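Local coordinates for protein SAR-endolysin (Enterobacteria phage P1, PDB 1XJU) that hydrolyses the beta-1,4 linkages of host peptidoglycan after release from the inner membrane, contributing to programmed host cell lysis, and is captured here in its secreted inactive form, at residues G11-C16 against Q47-D52; T82-N87 against I141-E146. One frame throughout, in Å; residues are numbered along the deposited sequence.

Contact 1 (G11-C16 against Q47-D52); sequences GNAEGC and QQIAAD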
ATOM      1  N   GLY A  11       4.938   4.593   9.832  1.00  8.10           N
ATOM      2  CA  GLY A  11       6.178   5.061  10.376  1.00  9.51           C
ATOM      3  C   GLY A  11       6.521   6.452   9.917  1.00  9.00           C
ATOM      4  O   GLY A  11       5.695   7.246   9.598  1.00 11.17           O
ATOM      5  N   ASN A  12       7.830   6.742   9.858  1.00 10.31           N
ATOM      6  CA  ASN A  12       8.301   8.084   9.577  1.00  9.57           C
ATOM      7  C   ASN A  12       9.483   8.001   8.648  1.00  9.42           C
ATOM      8  O   ASN A  12      10.022   6.945   8.367  1.00  9.96           O
ATOM      9  CB  ASN A  12       8.580   8.853  10.886  1.00 11.04           C
ATOM     10  CG  ASN A  12       9.550   8.145  11.772  1.00 11.27           C
ATOM     11  OD1 ASN A  12      10.640   7.791  11.328  1.00 11.92           O
ATOM     12  ND2 ASN A  12       9.195   7.949  13.049  1.00 13.36           N
ATOM     13  N   ALA A  13       9.901   9.163   8.176  1.00  9.25           N
ATOM     14  CA  ALA A  13      10.933   9.217   7.137  1.00 10.79           C
ATOM     15  C   ALA A  13      12.253   8.679   7.666  1.00 11.46           C
ATOM     16  O   ALA A  13      13.006   7.989   6.964  1.00 11.78           O
ATOM     17  CB  ALA A  13      11.089  10.603   6.643  1.00 10.82           C
ATOM     18  N   GLU A  14      12.537   8.931   8.921  1.00 11.89           N
ATOM     19  CA  GLU A  14      13.743   8.424   9.520  1.00 13.48           C
ATOM     20  C   GLU A  14      13.680   6.897   9.575  1.00 13.08           C
ATOM     21  O   GLU A  14      14.672   6.186   9.457  1.00 13.52           O
ATOM     22  CB  GLU A  14      13.934   9.113  10.883  1.00 16.06           C
ATOM     23  CG  GLU A  14      14.047  10.671  10.835  1.00 22.75           C
ATOM     24  CD  GLU A  14      12.867  11.503  10.207  1.00 17.77           C
ATOM     25  OE1 GLU A  14      11.604  11.241  10.512  1.00 22.44           O
ATOM     26  OE2 GLU A  14      13.220  12.487   9.397  1.00 23.83           O
ATOM     27  N   GLY A  15      12.484   6.354   9.761  1.00 11.78           N
ATOM     28  CA  GLY A  15      12.268   4.907   9.673  1.00 13.25           C
ATOM     29  C   GLY A  15      12.531   4.326   8.282  1.00 12.44           C
ATOM     30  O   GLY A  15      13.061   3.225   8.166  1.00 15.20           O
ATOM     31  N   CYS A  16      12.143   5.033   7.252  1.00 10.80           N
ATOM     32  CA  CYS A  16      12.534   4.685   5.868  1.00 11.20           C
ATOM     33  C   CYS A  16      14.051   4.697   5.634  1.00 11.08           C
ATOM     34  O   CYS A  16      14.584   3.841   4.951  1.00 11.11           O
ATOM     35  CB  CYS A  16      11.788   5.588   4.888  1.00 10.94           C
ATOM     36  SG  CYS A  16      12.443   5.809   3.231  1.00 11.12           S
ATOM     37  N   GLN A  47      16.258  13.999   2.508  1.00  9.63           N
ATOM     38  CA  GLN A  47      15.560  15.202   2.865  1.00 10.00           C
ATOM     39  C   GLN A  47      14.308  15.420   2.014  1.00  9.43           C
ATOM     40  O   GLN A  47      13.282  15.866   2.521  1.00 10.17           O
ATOM     41  CB  GLN A  47      16.506  16.379   2.801  1.00 12.14           C
ATOM     42  CG  GLN A  47      17.600  16.306   3.911  1.00 15.27           C
ATOM     43  CD  GLN A  47      18.655  15.166   3.711  1.00 14.57           C
ATOM     44  OE1 GLN A  47      19.010  14.809   2.539  1.00 14.16           O
ATOM     45  NE2 GLN A  47      19.167  14.611   4.816  1.00 16.21           N
ATOM     46  N   GLN A  48      14.341  15.039   0.751  1.00  9.70           N
ATOM     47  CA  GLN A  48      13.157  15.126  -0.057  1.00 10.08           C
ATOM     48  C   GLN A  48      12.080  14.139   0.418  1.00  9.54           C
ATOM     49  O   GLN A  48      10.878  14.468   0.462  1.00 10.47           O
ATOM     50  CB  GLN A  48      13.436  14.883  -1.529  1.00 12.26           C
ATOM     51  CG  GLN A  48      12.084  15.126  -2.265  1.00 15.00           C
ATOM     52  CD  GLN A  48      12.083  15.097  -3.747  1.00 16.33           C
ATOM     53  OE1 GLN A  48      13.128  15.032  -4.393  1.00 20.56           O
ATOM     54  NE2 GLN A  48      10.898  15.182  -4.302  1.00 18.58           N
ATOM     55  N   ILE A  49      12.504  12.932   0.768  1.00  8.06           N
ATOM     56  CA  ILE A  49      11.574  11.929   1.297  1.00  8.32           C
ATOM     57  C   ILE A  49      10.915  12.490   2.543  1.00  8.71           C
ATOM     58  O   ILE A  49       9.668  12.399   2.720  1.00  9.15           O
ATOM     59  CB  ILE A  49      12.274  10.602   1.533  1.00  7.98           C
ATOM     60  CG1 ILE A  49      12.683   9.966   0.211  1.00  8.92           C
ATOM     61  CG2 ILE A  49      11.354   9.644   2.335  1.00  8.43           C
ATOM     62  CD1 ILE A  49      13.609   8.815   0.313  1.00  9.73           C
ATOM     63  N   ALA A  50      11.676  13.105   3.433  1.00  8.52           N
ATOM     64  CA  ALA A  50      11.105  13.660   4.624  1.00  9.76           C
ATOM     65  C   ALA A  50      10.176  14.814   4.305  1.00 10.21           C
ATOM     66  O   ALA A  50       9.089  14.918   4.921  1.00 10.34           O
ATOM     67  CB  ALA A  50      12.209  14.145   5.547  1.00 10.10           C
ATOM     68  N   ALA A  51      10.539  15.674   3.349  1.00  9.79           N
ATOM     69  CA  ALA A  51       9.729  16.829   3.047  1.00 10.66           C
ATOM     70  C   ALA A  51       8.373  16.404   2.469  1.00 11.07           C
ATOM     71  O   ALA A  51       7.386  17.102   2.679  1.00 12.86           O
ATOM     72  CB  ALA A  51      10.445  17.699   2.043  1.00 10.92           C
ATOM     73  N   ASP A  52       8.363  15.305   1.715  1.00 10.07           N
ATOM     74  CA  ASP A  52       7.145  14.866   1.043  1.00 10.55           C
ATOM     75  C   ASP A  52       6.343  13.832   1.795  1.00 10.33           C
ATOM     76  O   ASP A  52       5.306  13.371   1.295  1.00 10.40           O
ATOM     77  CB  ASP A  52       7.538  14.335  -0.319  1.00 12.31           C
ATOM     78  CG  ASP A  52       7.972  15.475  -1.228  1.00 16.24           C
ATOM     79  OD1 ASP A  52       8.427  15.196  -2.339  1.00 18.04           O
ATOM     80  OD2 ASP A  52       7.818  16.666  -0.904  1.00 19.85           O
TER

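Contact 2 (T82-N87 against I141-E146); sequences TSAAFN and IRREKE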
ATOM      1  N   THR A  82      -4.696   2.704   3.530  1.00  7.20           N
ATOM      2  CA  THR A  82      -3.858   3.865   3.309  1.00  7.59           C
ATOM      3  C   THR A  82      -2.398   3.469   3.444  1.00  6.88           C
ATOM      4  O   THR A  82      -1.561   3.863   2.636  1.00  7.49           O
ATOM      5  CB  THR A  82      -4.191   5.000   4.289  1.00  7.27           C
ATOM      6  OG1 THR A  82      -5.501   5.529   3.974  1.00  8.41           O
ATOM      7  CG2 THR A  82      -3.192   6.156   4.178  1.00  8.09           C
ATOM      8  N   SER A  83      -2.061   2.720   4.473  1.00  7.32           N
ATOM      9  CA  SER A  83      -0.701   2.200   4.648  1.00  7.46           C
ATOM     10  C   SER A  83      -0.267   1.439   3.409  1.00  7.25           C
ATOM     11  O   SER A  83       0.849   1.666   2.907  1.00  7.86           O
ATOM     12  CB  SER A  83      -0.676   1.305   5.884  1.00  7.81           C
ATOM     13  OG  SER A  83       0.570   0.615   6.001  1.00  8.35           O
ATOM     14  N   ALA A  84      -1.095   0.536   2.881  1.00  7.13           N
ATOM     15  CA  ALA A  84      -0.739  -0.230   1.707  1.00  7.37           C
ATOM     16  C   ALA A  84      -0.539   0.688   0.511  1.00  7.04           C
ATOM     17  O   ALA A  84       0.425   0.501  -0.266  1.00  7.72           O
ATOM     18  CB  ALA A  84      -1.814  -1.272   1.422  1.00  7.59           C
ATOM     19  N   ALA A  85      -1.404   1.662   0.327  1.00  6.80           N
ATOM     20  CA  ALA A  85      -1.295   2.585  -0.793  1.00  6.93           C
ATOM     21  C   ALA A  85      -0.024   3.441  -0.659  1.00  7.47           C
ATOM     22  O   ALA A  85       0.619   3.751  -1.655  1.00  7.98           O
ATOM     23  CB  ALA A  85      -2.523   3.443  -0.903  1.00  8.02           C
ATOM     24  N   PHE A  86       0.328   3.842   0.542  1.00  7.37           N
ATOM     25  CA  PHE A  86       1.545   4.616   0.778  1.00  7.71           C
ATOM     26  C   PHE A  86       2.749   3.804   0.340  1.00  7.29           C
ATOM     27  O   PHE A  86       3.677   4.310  -0.301  1.00  7.82           O
ATOM     28  CB  PHE A  86       1.642   4.985   2.245  1.00  8.11           C
ATOM     29  CG  PHE A  86       2.882   5.732   2.613  1.00  8.06           C
ATOM     30  CD1 PHE A  86       4.002   5.079   3.038  1.00  7.95           C
ATOM     31  CD2 PHE A  86       2.905   7.130   2.549  1.00  8.85           C
ATOM     32  CE1 PHE A  86       5.157   5.762   3.386  1.00  8.34           C
ATOM     33  CE2 PHE A  86       4.050   7.830   2.935  1.00  9.42           C
ATOM     34  CZ  PHE A  86       5.182   7.118   3.347  1.00  8.57           C
ATOM     35  N   ASN A  87       2.775   2.534   0.713  1.00  7.21           N
ATOM     36  CA  ASN A  87       3.944   1.678   0.511  1.00  8.10           C
ATOM     37  C   ASN A  87       4.033   1.185  -0.918  1.00  8.06           C
ATOM     38  O   ASN A  87       5.146   1.041  -1.437  1.00  9.92           O
ATOM     39  CB  ASN A  87       3.812   0.512   1.503  1.00  8.51           C
ATOM     40  CG  ASN A  87       5.032  -0.284   1.774  1.00 11.14           C
ATOM     41  OD1 ASN A  87       4.869  -1.499   2.095  1.00 10.19           O
ATOM     42  ND2 ASN A  87       6.239   0.375   1.868  1.00 12.63           N
ATOM     43  N   ILE A 141       5.198  -9.595   5.551  1.00 12.44           N
ATOM     44  CA  ILE A 141       4.985  -9.285   6.926  1.00 12.01           C
ATOM     45  C   ILE A 141       4.133  -8.021   7.092  1.00 11.80           C
ATOM     46  O   ILE A 141       3.174  -7.968   7.900  1.00 12.06           O
ATOM     47  CB  ILE A 141       6.338  -9.092   7.628  1.00 14.37           C
ATOM     48  CG1 ILE A 141       7.063 -10.407   7.794  1.00 16.00           C
ATOM     49  CG2 ILE A 141       6.103  -8.512   8.992  1.00 15.12           C
ATOM     50  CD1 ILE A 141       8.496 -10.198   8.306  1.00 17.47           C
ATOM     51  N   ARG A 142       4.489  -6.985   6.356  1.00 10.64           N
ATOM     52  CA  ARG A 142       3.780  -5.716   6.336  1.00 10.92           C
ATOM     53  C   ARG A 142       2.330  -5.943   5.982  1.00 10.36           C
ATOM     54  O   ARG A 142       1.468  -5.374   6.664  1.00 10.24           O
ATOM     55  CB  ARG A 142       4.499  -4.794   5.363  1.00 10.46           C
ATOM     56  CG  ARG A 142       3.859  -3.468   5.140  1.00 10.66           C
ATOM     57  CD  ARG A 142       3.666  -2.655   6.386  1.00 10.44           C
ATOM     58  NE  ARG A 142       3.183  -1.278   6.032  1.00 10.47           N
ATOM     59  CZ  ARG A 142       3.932  -0.211   5.753  1.00  9.79           C
ATOM     60  NH1 ARG A 142       5.254  -0.264   5.970  1.00 10.12           N
ATOM     61  NH2 ARG A 142       3.393   0.950   5.407  1.00  9.89           N
ATOM     62  N   ARG A 143       2.074  -6.634   4.899  1.00  9.98           N
ATOM     63  CA  ARG A 143       0.683  -6.879   4.468  1.00  9.90           C
ATOM     64  C   ARG A 143      -0.113  -7.613   5.533  1.00 10.35           C
ATOM     65  O   ARG A 143      -1.303  -7.331   5.736  1.00  9.82           O
ATOM     66  CB  ARG A 143       0.641  -7.642   3.178  1.00 10.09           C
ATOM     67  CG  ARG A 143       1.182  -6.898   1.946  1.00  9.67           C
ATOM     68  CD  ARG A 143       0.444  -5.675   1.514  1.00  9.30           C
ATOM     69  NE  ARG A 143       0.885  -4.460   2.148  1.00  9.54           N
ATOM     70  CZ  ARG A 143       1.965  -3.781   1.763  1.00 10.09           C
ATOM     71  NH1 ARG A 143       2.252  -2.641   2.328  1.00  9.37           N
ATOM     72  NH2 ARG A 143       2.761  -4.282   0.823  1.00 10.60           N
ATOM     73  N   GLU A 144       0.507  -8.567   6.211  1.00 10.22           N
ATOM     74  CA  GLU A 144      -0.215  -9.326   7.256  1.00 11.06           C
ATOM     75  C   GLU A 144      -0.517  -8.464   8.438  1.00 10.85           C
ATOM     76  O   GLU A 144      -1.619  -8.535   9.023  1.00 11.29           O
ATOM     77  CB  GLU A 144       0.564 -10.592   7.618  1.00 11.54           C
ATOM     78  CG  GLU A 144       0.660 -11.559   6.445  1.00 13.49           C
ATOM     79  CD  GLU A 144       1.595 -12.735   6.646  1.00 15.57           C
ATOM     80  OE1 GLU A 144       2.315 -12.726   7.658  1.00 18.43           O
ATOM     81  OE2 GLU A 144       1.624 -13.640   5.753  1.00 17.81           O
ATOM     82  N   LYS A 145       0.375  -7.591   8.829  1.00 10.80           N
ATOM     83  CA  LYS A 145       0.100  -6.680   9.898  1.00 11.47           C
ATOM     84  C   LYS A 145      -1.007  -5.668   9.522  1.00 10.31           C
ATOM     85  O   LYS A 145      -1.920  -5.385  10.318  1.00 10.36           O
ATOM     86  CB  LYS A 145       1.352  -5.909  10.319  1.00 11.89           C
ATOM     87  CG  LYS A 145       2.374  -6.757  10.996  1.00 12.46           C
ATOM     88  CD  LYS A 145       3.607  -6.024  11.358  1.00 15.92           C
ATOM     89  CE  LYS A 145       4.597  -6.989  12.002  1.00 20.28           C
ATOM     90  NZ  LYS A 145       4.177  -7.580  13.300  1.00 26.00           N
ATOM     91  N   GLU A 146      -0.982  -5.153   8.312  1.00  8.93           N
ATOM     92  CA  GLU A 146      -2.081  -4.332   7.847  1.00  8.75           C
ATOM     93  C   GLU A 146      -3.390  -5.097   7.859  1.00  8.84           C
ATOM     94  O   GLU A 146      -4.431  -4.523   8.267  1.00  9.42           O
ATOM     95  CB  GLU A 146      -1.790  -3.796   6.424  1.00  8.60           C
ATOM     96  CG  GLU A 146      -0.669  -2.786   6.326  1.00  9.01           C
ATOM     97  CD  GLU A 146      -0.226  -2.581   4.912  1.00  8.73           C
ATOM     98  OE1 GLU A 146       0.698  -1.693   4.721  1.00  8.85           O
ATOM     99  OE2 GLU A 146      -0.652  -3.328   4.034  1.00  9.01           O
TER

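Contact 1 (G11-C16 against Q47-D52)
Ala13 and Ala50 bring the two backbones to a CA-CA separation of 5.1 Å, where the first turn of helix 13-18 rests on the early part of helix 46-67. Gly11, with positive phi, is the first residue to leave the preceding helix, and Asn12 is the N-cap of the next: its OD1 accepts from Gly15 N at 2.8 Å, so the first turn is closed by a side chain. Such close approach is possible because both residues at the crossing are alanines, with the Ala13 methyl set against the Ala50 backbone. The CB of Ala13 points toward helix 46-67 and lies 3.7 Å from Ala50 CA, with the two methyl carbons, Ala13 CB and Ala50 CB, 3.9 Å apart. One turn along, Cys16 SG reaches the CG2 branch of Ile49 at 4.1 Å. The sulfur is placed there by a chi1 of 159°, roughly anti to the backbone N. Glu14, inferred to be the proton donor or acceptor, starts off away from helix 46-67, but its bent chain brings OE2 back to 4.3 Å from Ala50 CB. Trp53, farther along helix 46-67, also touches Ala13 and Cys16. The interface is therefore small and apolar, held by van der Waals contact between the segments, while the disulfide from Cys16 to Cys23 ties up an active-site cysteine in the inactive enzyme.

Contact 2 (T82-N87 against I141-E146)
Asn87 and Arg142 lay their flat groups one over the other: amide and guanidinium planes are 4° apart, and Asn87 OD1 sits 4.0 Å above the guanidinium plane, over its centre. The same oxygen faces Arg143 quite differently. There the planes are inclined at 60°, and Arg143 NH1 donates to a lone pair of Asn87 OD1 at 2.9 Å, in the carbonyl plane. Bends at chi2 and chi3 curl Arg143 round so that its guanidinium also takes Glu146 side-on, with NE 2.7 Å from Glu146 OE2 and NH1 bonded to Glu146 OE1. These groups fill the gap between helices 75-88 and 137-151, whose short segments run nearly antiparallel, at 157°, with axes 10.4 Å apart. The Arg142-Arg143-Glu146 salt-bridge network is built within helix 137-151; hydrogen bonds to Ser83 and Asn87 of helix 75-88 tie it across this buried interface of the phage-lysozyme fold. Glu146 OE1 is its hub, accepting from Arg143 NH1, from Arg142 NE at 2.8 Å, above the carboxylate plane, and from Ser83 OG at 2.6 Å on the anti side. Two cationic groups this close would be expected to favour an ionised carboxylate. Ser83 OG receives Arg142 NH2 at 2.9 Å while donating to Glu146. Beside it, the methyl of Ala84 packs 3.5 Å from Glu146 OE2. Asn87 ND2 donates to the carbonyls of Tyr21 and Cys23, and Arg143 NH2 to that of Phe128.

In the fold
From the N terminus, the chain passes through helix 4-10 into helix 13-18, then through a long, largely irregular region that includes Cys23. Contact 1 closes this loop when helix 46-67 returns to the start of helix 13-18. Helix 75-88 follows and opens contact 2, which closes only at helix 137-151, after the two small antiparallel hairpins and several short helices. The two loops are thus in series, neither nesting nor crossing. The centres of the two contacts lie about 17 Å apart and their nearest atoms about 6 Å, without touching. Trp53 bridges them, packing on Ala13 and Cys16 while meeting Phe86 edge-to-face, and Cys23 is bonded to Cys16 and, through its carbonyl, to Asn87.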